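Local coordinates for protein tyrosyl-tRNA synthetase (Pyrococcus horikoshii, PDB 2CYC) that probably catalyses the ATP-dependent attachment of tyrosine to tRNA(Tyr) by way of a tyrosyl-adenylate intermediate, at residues L225-E231 and M250-S255; L52-I58 and S105-M109; I3-I7 and L24-E29. All coordinates share one frame; numbering follows the deposited sequence.

In the fold
The contacts follow one another along the chain in the order 3, 2, 1. Contact 3 joins helices 3-11 and 21-30, which flank the edge strand 15-19 of the central sheet. Contact 2 packs helix 48-63, which connects the parallel strands 36-40 and 69-72, against the end of helix 87-108. Contact 1 ties the chain after strand 214-223 to the end of helix 240-250 and the KMSKS region that follows it. Contacts 1 and 2, with centres about 19 Å apart, touch where Leu-226 CG meets Met-53 CG at 3.8 Å. Contacts 1 and 3, centres about 33 Å apart, lie on opposite sides of the chain's centre, so the KMSKS region and the N-terminal helices are well separated.

Contact 1: residues L225-E231 and M250-S255; sequences LLLGLQE and MKMSKS
Gln-230 uses both ends of its amide to grip the segment 250-255. Its OE1 accepts a hydrogen bond from Ser-255 OG at 2.7 Å, with the hydroxyl approaching tilted from the amide's carbonyl plane. Its NE2 donates to Met-250 O at 3.0 Å, and that oxygen lies nearly in the amide plane. NE2 also makes a weak, almost straight bond to Met-250 SD at 3.3 Å. These contacts follow from a folded side chain: CG sits between the backbone N and carbonyl carbon (chi1 74°) and the chain bends again at chi2. Met-250 O is doubly engaged, since Gly-228 N donates to it at 2.8 Å.

That bond and Met-252 N to Leu-226 O, 3.1 Å and nearly linear at 171°, frame a single antiparallel bridge in which Leu-227 and Lys-251 form the non-hydrogen-bonded pair. Gly-228 CA lies 3.3 Å from Ser-255 OG, leaving little room for a side chain. Around the polar centre come apolar contacts. Leu-225 and Lys-251 run side by side in the same direction, with CD1 3.9 Å from CD, while Lys-251 NZ continues to a salt bridge with Asp-189. Met-252 brings its CE within 4.2 Å of Leu-226 CB and also rests on Trp-292.

Residues 251-255 are the KMSKS region, a signature of class I aminoacyl-tRNA synthetases. Its first two residues are held through the backbone bridge and its last through a side-chain hydroxyl, whereas Ser-253 and Lys-254, the latter a predicted ATP-binding residue, make no contact with 225-231. The signature turn is thus fastened near both ends, while between them Ser-253 OG is hydrogen-bonded to His-47 NE2.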
ATOM      1  N   LEU A 225     -17.703 -15.520  17.703  1.00 17.64           N
ATOM      2  CA  LEU A 225     -16.872 -16.505  17.019  1.00 19.16           C
ATOM      3  C   LEU A 225     -17.083 -17.877  17.669  1.00 19.24           C
ATOM      4  O   LEU A 225     -16.728 -18.080  18.825  1.00 20.71           O
ATOM      5  CB  LEU A 225     -15.397 -16.112  17.115  1.00 20.55           C
ATOM      6  CG  LEU A 225     -14.981 -14.748  16.553  1.00 21.17           C
ATOM      7  CD1 LEU A 225     -13.482 -14.546  16.803  1.00 22.10           C
ATOM      8  CD2 LEU A 225     -15.291 -14.682  15.056  1.00 17.37           C
ATOM      9  N   LEU A 226     -17.680 -18.818  16.943  1.00 20.64           N
ATOM     10  CA  LEU A 226     -17.888 -20.148  17.508  1.00 21.75           C
ATOM     11  C   LEU A 226     -16.536 -20.831  17.749  1.00 22.56           C
ATOM     12  O   LEU A 226     -15.629 -20.750  16.920  1.00 24.38           O
ATOM     13  CB  LEU A 226     -18.736 -21.017  16.567  1.00 21.91           C
ATOM     14  CG  LEU A 226     -20.203 -20.635  16.329  1.00 21.13           C
ATOM     15  CD1 LEU A 226     -20.810 -21.613  15.322  1.00 23.08           C
ATOM     16  CD2 LEU A 226     -20.979 -20.680  17.641  1.00 22.83           C
ATOM     17  N   LEU A 227     -16.415 -21.503  18.886  1.00 25.70           N
ATOM     18  CA  LEU A 227     -15.192 -22.218  19.241  1.00 23.84           C
ATOM     19  C   LEU A 227     -15.061 -23.527  18.483  1.00 26.18           C
ATOM     20  O   LEU A 227     -16.060 -24.125  18.078  1.00 22.38           O
ATOM     21  CB  LEU A 227     -15.184 -22.543  20.734  1.00 22.25           C
ATOM     22  CG  LEU A 227     -15.084 -21.369  21.702  1.00 27.64           C
ATOM     23  CD1 LEU A 227     -15.269 -21.870  23.129  1.00 27.98           C
ATOM     24  CD2 LEU A 227     -13.731 -20.671  21.523  1.00 22.60           C
ATOM     25  N   GLY A 228     -13.820 -23.961  18.279  1.00 24.92           N
ATOM     26  CA  GLY A 228     -13.591 -25.240  17.639  1.00 23.39           C
ATOM     27  C   GLY A 228     -13.961 -26.273  18.702  1.00 21.03           C
ATOM     28  O   GLY A 228     -14.060 -25.930  19.876  1.00 19.84           O
ATOM     29  N   LEU A 229     -14.152 -27.531  18.316  1.00 23.29           N
ATOM     30  CA  LEU A 229     -14.545 -28.565  19.271  1.00 24.30           C
ATOM     31  C   LEU A 229     -13.402 -29.216  20.051  1.00 27.92           C
ATOM     32  O   LEU A 229     -13.650 -29.994  20.969  1.00 26.77           O
ATOM     33  CB  LEU A 229     -15.341 -29.649  18.544  1.00 19.79           C
ATOM     34  CG  LEU A 229     -16.616 -29.152  17.853  1.00 25.91           C
ATOM     35  CD1 LEU A 229     -17.225 -30.257  17.001  1.00 19.96           C
ATOM     36  CD2 LEU A 229     -17.604 -28.665  18.902  1.00 18.51           C
ATOM     37  N   GLN A 230     -12.160 -28.886  19.700  1.00 28.82           N
ATOM     38  CA  GLN A 230     -10.992 -29.475  20.357  1.00 30.24           C
ATOM     39  C   GLN A 230     -10.783 -29.030  21.805  1.00 32.68           C
ATOM     40  O   GLN A 230     -11.185 -27.930  22.192  1.00 30.49           O
ATOM     41  CB  GLN A 230      -9.720 -29.174  19.548  1.00 28.08           C
ATOM     42  CG  GLN A 230      -9.204 -27.728  19.643  1.00 30.05           C
ATOM     43  CD  GLN A 230     -10.005 -26.741  18.804  1.00 32.29           C
ATOM     44  OE1 GLN A 230     -10.678 -27.123  17.838  1.00 30.64           O
ATOM     45  NE2 GLN A 230      -9.916 -25.463  19.154  1.00 26.39           N
ATOM     46  N   GLU A 231     -10.150 -29.887  22.608  1.00 35.69           N
ATOM     47  CA  GLU A 231      -9.891 -29.535  23.998  1.00 41.21           C
ATOM     48  C   GLU A 231      -8.796 -28.477  24.023  1.00 37.14           C
ATOM     49  O   GLU A 231      -7.925 -28.456  23.154  1.00 40.86           O
ATOM     50  CB  GLU A 231      -9.465 -30.759  24.819  1.00 46.88           C
ATOM     51  CG  GLU A 231      -8.124 -31.362  24.442  1.00 61.87           C
ATOM     52  CD  GLU A 231      -7.284 -31.713  25.667  1.00 70.91           C
ATOM     53  OE1 GLU A 231      -7.815 -32.356  26.603  1.00 65.84           O
ATOM     54  OE2 GLU A 231      -6.088 -31.346  25.690  1.00 77.82           O
ATOM     55  N   MET A 250      -8.570 -20.959  20.154  1.00 30.24           N
ATOM     56  CA  MET A 250      -9.434 -22.105  19.909  1.00 34.61           C
ATOM     57  C   MET A 250     -10.596 -21.898  18.932  1.00 35.73           C
ATOM     58  O   MET A 250     -11.314 -22.856  18.618  1.00 29.38           O
ATOM     59  CB  MET A 250      -9.969 -22.622  21.250  1.00 37.40           C
ATOM     60  CG  MET A 250      -8.869 -23.069  22.220  1.00 39.04           C
ATOM     61  SD  MET A 250      -7.919 -24.473  21.590  1.00 41.26           S
ATOM     62  CE  MET A 250      -6.569 -23.648  20.736  1.00 36.24           C
ATOM     63  N   LYS A 251     -10.781 -20.671  18.444  1.00 33.36           N
ATOM     64  CA  LYS A 251     -11.873 -20.401  17.504  1.00 33.78           C
ATOM     65  C   LYS A 251     -11.770 -21.352  16.302  1.00 33.72           C
ATOM     66  O   LYS A 251     -10.677 -21.643  15.811  1.00 31.21           O
ATOM     67  CB  LYS A 251     -11.845 -18.937  17.044  1.00 31.11           C
ATOM     68  CG  LYS A 251     -10.624 -18.528  16.240  1.00 29.15           C
ATOM     69  CD  LYS A 251     -10.593 -17.017  16.062  1.00 32.16           C
ATOM     70  CE  LYS A 251      -9.430 -16.569  15.196  1.00 32.58           C
ATOM     71  NZ  LYS A 251      -9.238 -15.091  15.271  1.00 38.82           N
ATOM     72  N   MET A 252     -12.922 -21.837  15.845  1.00 30.46           N
ATOM     73  CA  MET A 252     -12.990 -22.784  14.740  1.00 25.02           C
ATOM     74  C   MET A 252     -12.193 -22.455  13.476  1.00 30.28           C
ATOM     75  O   MET A 252     -11.751 -23.369  12.774  1.00 30.21           O
ATOM     76  CB  MET A 252     -14.451 -23.041  14.382  1.00 26.59           C
ATOM     77  CG  MET A 252     -14.650 -24.091  13.302  1.00 30.42           C
ATOM     78  SD  MET A 252     -16.084 -25.135  13.657  1.00 33.54           S
ATOM     79  CE  MET A 252     -17.369 -23.868  13.757  1.00 22.62           C
ATOM     80  N   SER A 253     -12.006 -21.176  13.164  1.00 29.18           N
ATOM     81  CA  SER A 253     -11.230 -20.818  11.969  1.00 34.87           C
ATOM     82  C   SER A 253      -9.776 -21.274  12.064  1.00 32.78           C
ATOM     83  O   SER A 253      -9.074 -21.346  11.059  1.00 33.61           O
ATOM     84  CB  SER A 253     -11.262 -19.307  11.718  1.00 29.75           C
ATOM     85  OG  SER A 253     -12.443 -18.946  11.030  1.00 42.10           O
ATOM     86  N   LYS A 254      -9.326 -21.586  13.272  1.00 34.67           N
ATOM     87  CA  LYS A 254      -7.955 -22.035  13.459  1.00 38.46           C
ATOM     88  C   LYS A 254      -7.833 -23.528  13.764  1.00 38.33           C
ATOM     89  O   LYS A 254      -6.721 -24.048  13.887  1.00 35.84           O
ATOM     90  CB  LYS A 254      -7.291 -21.211  14.564  1.00 38.60           C
ATOM     91  CG  LYS A 254      -6.913 -19.806  14.105  1.00 45.55           C
ATOM     92  CD  LYS A 254      -6.040 -19.085  15.124  1.00 56.34           C
ATOM     93  CE  LYS A 254      -5.321 -17.888  14.493  1.00 63.15           C
ATOM     94  NZ  LYS A 254      -6.255 -16.870  13.925  1.00 68.06           N
ATOM     95  N   SER A 255      -8.974 -24.209  13.867  1.00 34.81           N
ATOM     96  CA  SER A 255      -9.010 -25.643  14.180  1.00 35.26           C
ATOM     97  C   SER A 255      -8.683 -26.568  13.007  1.00 36.13           C
ATOM     98  O   SER A 255      -8.824 -26.197  11.841  1.00 33.36           O
ATOM     99  CB  SER A 255     -10.398 -26.037  14.708  1.00 30.28           C
ATOM    100  OG  SER A 255     -10.766 -25.280  15.847  1.00 36.87           O
TER

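Contact 2: residues L52-I58 and S105-M109; sequences LMAGAKI and SIEVM
Gly-55 packs against Ile-106 and Met-109 in a contact whose side chains are aliphatic or thioether throughout, with no ring, amide or guanidinium to offer a face or an edge. The setting is the Rossmann-type core of a class I synthetase, where helix 48-63 is the crossover of a beta-alpha-beta unit between parallel strands 36-40 and 69-72, and helix 87-108 precedes strand 117-120. The absent side chain lets the backbones come unusually near, with Gly-55 CA 4.1 Å from Ile-106 CA; a CB there would probably crowd Ser-105 O, Ile-106 CA and Met-109 CG.

On one flank of the glycine, Ile-58 and Ile-106 cross at about a right angle, their CD1 methyls 3.8 Å apart. On the other, Met-109 enters from the C-terminal end of its helix. Its chain, bent at chi2 and chi3 (-47° and -76°), curls over the helix 48-63 backbone, setting SD 3.9 Å from Leu-52 CD2. That same leucine methyl also reaches Val-108 CG2, while outside the pair Ala-56 and Met-109 also touch Arg-299. The sulfur's terminal methyl completes the packing: Met-109 CE lies 3.8 Å from Ala-56 CB.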
ATOM      1  N   LEU A  52     -23.056 -20.340   9.152  1.00 20.53           N
ATOM      2  CA  LEU A  52     -24.208 -20.132  10.029  1.00 20.30           C
ATOM      3  C   LEU A  52     -24.296 -18.795  10.755  1.00 17.45           C
ATOM      4  O   LEU A  52     -25.345 -18.161  10.747  1.00 20.45           O
ATOM      5  CB  LEU A  52     -24.315 -21.279  11.046  1.00 16.87           C
ATOM      6  CG  LEU A  52     -24.284 -22.675  10.414  1.00 26.17           C
ATOM      7  CD1 LEU A  52     -24.832 -23.678  11.416  1.00 21.61           C
ATOM      8  CD2 LEU A  52     -25.116 -22.703   9.123  1.00 18.23           C
ATOM      9  N   MET A  53     -23.212 -18.359  11.382  1.00 15.90           N
ATOM     10  CA  MET A  53     -23.257 -17.097  12.105  1.00 19.78           C
ATOM     11  C   MET A  53     -23.408 -15.915  11.147  1.00 22.62           C
ATOM     12  O   MET A  53     -24.228 -15.029  11.376  1.00 20.81           O
ATOM     13  CB  MET A  53     -22.008 -16.955  12.976  1.00 16.59           C
ATOM     14  CG  MET A  53     -21.855 -18.102  13.982  1.00 19.68           C
ATOM     15  SD  MET A  53     -23.182 -18.154  15.242  1.00 25.63           S
ATOM     16  CE  MET A  53     -24.325 -19.312  14.507  1.00 15.10           C
ATOM     17  N   ALA A  54     -22.628 -15.895  10.074  1.00 18.20           N
ATOM     18  CA  ALA A  54     -22.748 -14.808   9.099  1.00 20.38           C
ATOM     19  C   ALA A  54     -24.128 -14.896   8.435  1.00 16.02           C
ATOM     20  O   ALA A  54     -24.795 -13.892   8.222  1.00 16.20           O
ATOM     21  CB  ALA A  54     -21.656 -14.923   8.039  1.00 16.17           C
ATOM     22  N   GLY A  55     -24.544 -16.118   8.119  1.00 19.40           N
ATOM     23  CA  GLY A  55     -25.829 -16.333   7.483  1.00 19.10           C
ATOM     24  C   GLY A  55     -26.966 -15.852   8.347  1.00 20.91           C
ATOM     25  O   GLY A  55     -27.902 -15.221   7.849  1.00 20.05           O
ATOM     26  N   ALA A  56     -26.896 -16.154   9.643  1.00 16.17           N
ATOM     27  CA  ALA A  56     -27.932 -15.713  10.572  1.00 18.37           C
ATOM     28  C   ALA A  56     -28.034 -14.182  10.578  1.00 19.94           C
ATOM     29  O   ALA A  56     -29.128 -13.632  10.503  1.00 20.41           O
ATOM     30  CB  ALA A  56     -27.629 -16.220  11.966  1.00 17.93           C
ATOM     31  N   LYS A  57     -26.900 -13.485  10.648  1.00 16.21           N
ATOM     32  CA  LYS A  57     -26.957 -12.022  10.664  1.00 18.50           C
ATOM     33  C   LYS A  57     -27.456 -11.456   9.334  1.00 20.99           C
ATOM     34  O   LYS A  57     -28.220 -10.487   9.312  1.00 15.77           O
ATOM     35  CB  LYS A  57     -25.589 -11.411  11.009  1.00 12.50           C
ATOM     36  CG  LYS A  57     -25.139 -11.633  12.451  1.00 12.41           C
ATOM     37  CD  LYS A  57     -26.302 -11.488  13.455  1.00 16.33           C
ATOM     38  CE  LYS A  57     -26.949 -10.100  13.412  1.00 16.45           C
ATOM     39  NZ  LYS A  57     -28.197 -10.055  14.228  1.00 17.92           N
ATOM     40  N   ILE A  58     -27.018 -12.052   8.226  1.00 12.65           N
ATOM     41  CA  ILE A  58     -27.464 -11.583   6.930  1.00 14.81           C
ATOM     42  C   ILE A  58     -28.994 -11.677   6.896  1.00 19.11           C
ATOM     43  O   ILE A  58     -29.671 -10.746   6.441  1.00 19.91           O
ATOM     44  CB  ILE A  58     -26.811 -12.409   5.802  1.00 15.23           C
ATOM     45  CG1 ILE A  58     -25.359 -11.928   5.603  1.00 12.65           C
ATOM     46  CG2 ILE A  58     -27.600 -12.260   4.521  1.00 12.89           C
ATOM     47  CD1 ILE A  58     -24.502 -12.873   4.746  1.00 15.94           C
ATOM     48  N   SER A 105     -25.960 -21.479   3.112  1.00 23.18           N
ATOM     49  CA  SER A 105     -25.865 -21.246   4.549  1.00 24.67           C
ATOM     50  C   SER A 105     -26.863 -20.163   4.939  1.00 24.17           C
ATOM     51  O   SER A 105     -27.555 -20.278   5.943  1.00 22.34           O
ATOM     52  CB  SER A 105     -24.454 -20.808   4.935  1.00 22.78           C
ATOM     53  OG  SER A 105     -23.538 -21.877   4.784  1.00 26.34           O
ATOM     54  N   ILE A 106     -26.929 -19.110   4.130  1.00 25.02           N
ATOM     55  CA  ILE A 106     -27.855 -18.009   4.377  1.00 23.88           C
ATOM     56  C   ILE A 106     -29.282 -18.561   4.354  1.00 22.83           C
ATOM     57  O   ILE A 106     -30.118 -18.222   5.188  1.00 21.70           O
ATOM     58  CB  ILE A 106     -27.701 -16.920   3.290  1.00 17.55           C
ATOM     59  CG1 ILE A 106     -26.344 -16.227   3.450  1.00 12.85           C
ATOM     60  CG2 ILE A 106     -28.844 -15.918   3.374  1.00 21.25           C
ATOM     61  CD1 ILE A 106     -25.933 -15.405   2.260  1.00 15.40           C
ATOM     62  N   GLU A 107     -29.539 -19.440   3.401  1.00 22.96           N
ATOM     63  CA  GLU A 107     -30.848 -20.034   3.254  1.00 25.93           C
ATOM     64  C   GLU A 107     -31.290 -20.856   4.467  1.00 22.87           C
ATOM     65  O   GLU A 107     -32.404 -20.670   4.949  1.00 25.17           O
ATOM     66  CB  GLU A 107     -30.861 -20.887   1.998  1.00 31.37           C
ATOM     67  CG  GLU A 107     -32.167 -21.561   1.703  1.00 36.48           C
ATOM     68  CD  GLU A 107     -32.083 -22.341   0.417  1.00 48.75           C
ATOM     69  OE1 GLU A 107     -32.061 -21.705  -0.660  1.00 51.20           O
ATOM     70  OE2 GLU A 107     -32.016 -23.586   0.485  1.00 55.45           O
ATOM     71  N   VAL A 108     -30.441 -21.749   4.977  1.00 20.38           N
ATOM     72  CA  VAL A 108     -30.852 -22.536   6.143  1.00 22.89           C
ATOM     73  C   VAL A 108     -31.006 -21.689   7.395  1.00 20.44           C
ATOM     74  O   VAL A 108     -31.696 -22.091   8.331  1.00 24.01           O
ATOM     75  CB  VAL A 108     -29.881 -23.692   6.476  1.00 23.21           C
ATOM     76  CG1 VAL A 108     -29.760 -24.631   5.283  1.00 23.96           C
ATOM     77  CG2 VAL A 108     -28.538 -23.140   6.892  1.00 24.43           C
ATOM     78  N   MET A 109     -30.361 -20.528   7.431  1.00 19.48           N
ATOM     79  CA  MET A 109     -30.493 -19.655   8.597  1.00 20.83           C
ATOM     80  C   MET A 109     -31.682 -18.717   8.403  1.00 23.50           C
ATOM     81  O   MET A 109     -31.853 -17.751   9.143  1.00 22.87           O
ATOM     82  CB  MET A 109     -29.208 -18.850   8.832  1.00 17.78           C
ATOM     83  CG  MET A 109     -28.007 -19.727   9.170  1.00 18.58           C
ATOM     84  SD  MET A 109     -28.409 -20.985  10.437  1.00 24.22           S
ATOM     85  CE  MET A 109     -28.434 -19.963  11.928  1.00 15.33           C
TER

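Contact 3: residues I3-I7 and L24-E29; sequences IEERI and LRHLFE
Arg-6 and Phe-28 make the aromatic part of the contact. Arg-6 CB sits over a face of the phenyl ring, 4.0 Å from its centroid and displaced toward the rim, in a CH-pi interaction. Farther out, bends at chi2 and chi3 (chi3 -86°) fold the arginine back along the ring, so that Phe-28 CD2 lies over a face of the guanidinium, with NH2 only 3.3 Å from that carbon. The two planes are 30° apart, a leaning rather than a parallel arrangement.

Of the polar ends of Arg-6, NH1 bonds to Ala-64 O outside the pair, while a water in the guanidinium plane links NH2 to Phe-28 O across the contact, its bond to that carbonyl weak. Within 24-29, Arg-25 NE forms a salt bridge with Glu-29 OE1 at 3.1 Å, met in the guanidinium plane but from above the carboxylate.

These residues belong to a helix-strand-helix unit at the N-terminus: helices 3-11 and 21-30 are joined through strand 15-19, which pairs antiparallel with strand 214-223. The short helical segments run at 133° to each other, their axes 10.5 Å apart, a spacing bridged by side chains. Leu-24, which faces helix 3-11, also touches Val-219 of strand 214-223.

Apolar contacts fill the remainder. Ile-3 extends its CD1 to Phe-28 CB at 3.6 Å and to Glu-29 CG at 3.4 Å, touching Arg-25 CG beside it. Ile-7 meets the ring with CG1, 3.9 Å from Phe-28 CD1. An alanine in place of Phe-28 is likely to leave the Arg-6 guanidinium and CB without the ring they lie against and to open a gap between the two helices beside Ile-7 CG1. Beyond the ring, Ile-7 CD1 rests against Arg-25 CB at 3.9 Å.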
ATOM      1  N   ILE A   3     -38.530   1.390  14.517  1.00 21.12           N
ATOM      2  CA  ILE A   3     -37.089   1.473  14.700  1.00 22.59           C
ATOM      3  C   ILE A   3     -36.575   0.551  15.820  1.00 26.96           C
ATOM      4  O   ILE A   3     -35.451   0.047  15.751  1.00 22.50           O
ATOM      5  CB  ILE A   3     -36.666   2.934  14.975  1.00 22.23           C
ATOM      6  CG1 ILE A   3     -35.141   3.056  14.923  1.00 16.49           C
ATOM      7  CG2 ILE A   3     -37.224   3.400  16.318  1.00 28.68           C
ATOM      8  CD1 ILE A   3     -34.663   4.487  14.859  1.00 20.47           C
ATOM      9  N   GLU A   4     -37.404   0.318  16.837  1.00 22.59           N
ATOM     10  CA  GLU A   4     -37.017  -0.545  17.952  1.00 26.33           C
ATOM     11  C   GLU A   4     -36.824  -1.987  17.478  1.00 24.34           C
ATOM     12  O   GLU A   4     -35.881  -2.673  17.869  1.00 20.83           O
ATOM     13  CB  GLU A   4     -38.080  -0.485  19.049  1.00 19.40           C
ATOM     14  CG  GLU A   4     -37.775  -1.341  20.259  1.00 27.19           C
ATOM     15  CD  GLU A   4     -38.748  -1.092  21.413  1.00 30.69           C
ATOM     16  OE1 GLU A   4     -38.613  -1.765  22.450  1.00 25.17           O
ATOM     17  OE2 GLU A   4     -39.641  -0.227  21.286  1.00 27.08           O
ATOM     18  N   GLU A   5     -37.729  -2.438  16.623  1.00 23.46           N
ATOM     19  CA  GLU A   5     -37.660  -3.775  16.069  1.00 22.60           C
ATOM     20  C   GLU A   5     -36.471  -3.896  15.106  1.00 21.46           C
ATOM     21  O   GLU A   5     -35.831  -4.951  15.024  1.00 20.66           O
ATOM     22  CB  GLU A   5     -38.970  -4.087  15.349  1.00 22.42           C
ATOM     23  CG  GLU A   5     -39.014  -5.436  14.679  1.00 34.43           C
ATOM     24  CD  GLU A   5     -40.416  -5.782  14.187  1.00 44.02           C
ATOM     25  OE1 GLU A   5     -40.565  -6.803  13.478  1.00 39.62           O
ATOM     26  OE2 GLU A   5     -41.366  -5.031  14.518  1.00 40.42           O
ATOM     27  N   ARG A   6     -36.167  -2.816  14.386  1.00 16.12           N
ATOM     28  CA  ARG A   6     -35.033  -2.829  13.446  1.00 21.84           C
ATOM     29  C   ARG A   6     -33.720  -2.947  14.223  1.00 19.90           C
ATOM     30  O   ARG A   6     -32.835  -3.721  13.858  1.00 17.86           O
ATOM     31  CB  ARG A   6     -35.008  -1.546  12.603  1.00 14.39           C
ATOM     32  CG  ARG A   6     -36.233  -1.400  11.713  1.00 27.40           C
ATOM     33  CD  ARG A   6     -35.829  -1.227  10.252  1.00 33.82           C
ATOM     34  NE  ARG A   6     -35.583   0.168   9.976  1.00 19.32           N
ATOM     35  CZ  ARG A   6     -35.086   0.660   8.848  1.00 28.62           C
ATOM     36  NH1 ARG A   6     -34.746  -0.123   7.827  1.00 24.75           N
ATOM     37  NH2 ARG A   6     -34.952   1.966   8.741  1.00 27.31           N
ATOM     38  N   ILE A   7     -33.604  -2.161  15.288  1.00 19.16           N
ATOM     39  CA  ILE A   7     -32.421  -2.189  16.131  1.00 20.09           C
ATOM     40  C   ILE A   7     -32.234  -3.573  16.729  1.00 18.98           C
ATOM     41  O   ILE A   7     -31.128  -4.109  16.721  1.00 18.26           O
ATOM     42  CB  ILE A   7     -32.531  -1.152  17.268  1.00 23.72           C
ATOM     43  CG1 ILE A   7     -32.374   0.255  16.674  1.00 27.12           C
ATOM     44  CG2 ILE A   7     -31.488  -1.443  18.355  1.00 18.03           C
ATOM     45  CD1 ILE A   7     -32.564   1.399  17.673  1.00 22.67           C
ATOM     46  N   LEU A  24     -26.203   3.680  15.030  1.00 18.51           N
ATOM     47  CA  LEU A  24     -27.112   2.826  14.272  1.00 19.16           C
ATOM     48  C   LEU A  24     -28.504   3.444  14.263  1.00 22.00           C
ATOM     49  O   LEU A  24     -29.153   3.540  13.218  1.00 22.74           O
ATOM     50  CB  LEU A  24     -27.172   1.428  14.904  1.00 17.51           C
ATOM     51  CG  LEU A  24     -28.224   0.457  14.350  1.00 24.91           C
ATOM     52  CD1 LEU A  24     -27.867   0.042  12.917  1.00 17.66           C
ATOM     53  CD2 LEU A  24     -28.303  -0.766  15.262  1.00 19.75           C
ATOM     54  N   ARG A  25     -28.965   3.849  15.443  1.00 24.64           N
ATOM     55  CA  ARG A  25     -30.280   4.457  15.586  1.00 23.56           C
ATOM     56  C   ARG A  25     -30.326   5.746  14.770  1.00 19.24           C
ATOM     57  O   ARG A  25     -31.310   6.036  14.097  1.00 19.78           O
ATOM     58  CB  ARG A  25     -30.560   4.742  17.064  1.00 23.31           C
ATOM     59  CG  ARG A  25     -31.852   5.511  17.332  1.00 22.65           C
ATOM     60  CD  ARG A  25     -32.087   5.600  18.827  1.00 22.83           C
ATOM     61  NE  ARG A  25     -33.123   6.556  19.187  1.00 24.92           N
ATOM     62  CZ  ARG A  25     -33.466   6.822  20.443  1.00 27.20           C
ATOM     63  NH1 ARG A  25     -34.414   7.707  20.697  1.00 23.07           N
ATOM     64  NH2 ARG A  25     -32.854   6.197  21.445  1.00 21.57           N
ATOM     65  N   HIS A  26     -29.246   6.511  14.842  1.00 17.68           N
ATOM     66  CA  HIS A  26     -29.129   7.749  14.094  1.00 22.54           C
ATOM     67  C   HIS A  26     -29.307   7.447  12.600  1.00 24.37           C
ATOM     68  O   HIS A  26     -30.081   8.115  11.912  1.00 25.73           O
ATOM     69  CB  HIS A  26     -27.754   8.369  14.356  1.00 25.85           C
ATOM     70  CG  HIS A  26     -27.476   9.603  13.556  1.00 32.22           C
ATOM     71  ND1 HIS A  26     -28.269  10.730  13.625  1.00 32.40           N
ATOM     72  CD2 HIS A  26     -26.483   9.894  12.683  1.00 28.75           C
ATOM     73  CE1 HIS A  26     -27.774  11.662  12.831  1.00 30.14           C
ATOM     74  NE2 HIS A  26     -26.688  11.181  12.248  1.00 35.79           N
ATOM     75  N   LEU A  27     -28.595   6.436  12.100  1.00 21.84           N
ATOM     76  CA  LEU A  27     -28.714   6.081  10.688  1.00 24.44           C
ATOM     77  C   LEU A  27     -30.149   5.706  10.317  1.00 22.81           C
ATOM     78  O   LEU A  27     -30.631   6.089   9.257  1.00 20.02           O
ATOM     79  CB  LEU A  27     -27.777   4.925  10.326  1.00 21.40           C
ATOM     80  CG  LEU A  27     -26.271   5.170  10.463  1.00 29.85           C
ATOM     81  CD1 LEU A  27     -25.520   4.075   9.714  1.00 30.97           C
ATOM     82  CD2 LEU A  27     -25.907   6.534   9.902  1.00 25.44           C
ATOM     83  N   PHE A  28     -30.820   4.941  11.177  1.00 19.71           N
ATOM     84  CA  PHE A  28     -32.201   4.551  10.911  1.00 23.83           C
ATOM     85  C   PHE A  28     -33.097   5.786  10.860  1.00 26.89           C
ATOM     86  O   PHE A  28     -33.885   5.952   9.928  1.00 26.06           O
ATOM     87  CB  PHE A  28     -32.721   3.596  11.996  1.00 20.44           C
ATOM     88  CG  PHE A  28     -32.304   2.152  11.801  1.00 22.30           C
ATOM     89  CD1 PHE A  28     -32.049   1.335  12.904  1.00 23.26           C
ATOM     90  CD2 PHE A  28     -32.194   1.605  10.524  1.00 21.09           C
ATOM     91  CE1 PHE A  28     -31.687  -0.010  12.740  1.00 17.70           C
ATOM     92  CE2 PHE A  28     -31.834   0.258  10.345  1.00 22.55           C
ATOM     93  CZ  PHE A  28     -31.581  -0.548  11.460  1.00 22.09           C
ATOM     94  N   GLU A  29     -32.954   6.657  11.857  1.00 23.47           N
ATOM     95  CA  GLU A  29     -33.767   7.866  11.949  1.00 27.03           C
ATOM     96  C   GLU A  29     -33.614   8.868  10.815  1.00 28.86           C
ATOM     97  O   GLU A  29     -34.610   9.411  10.337  1.00 29.23           O
ATOM     98  CB  GLU A  29     -33.512   8.573  13.284  1.00 24.93           C
ATOM     99  CG  GLU A  29     -34.142   7.859  14.473  1.00 37.86           C
ATOM    100  CD  GLU A  29     -33.958   8.606  15.789  1.00 43.22           C
ATOM    101  OE1 GLU A  29     -34.374   8.069  16.848  1.00 39.10           O
ATOM    102  OE2 GLU A  29     -33.401   9.726  15.763  1.00 44.16           O
TER
HETATM  103  O   HOH W   1     -34.125   3.881   7.355  1.00 28.56           O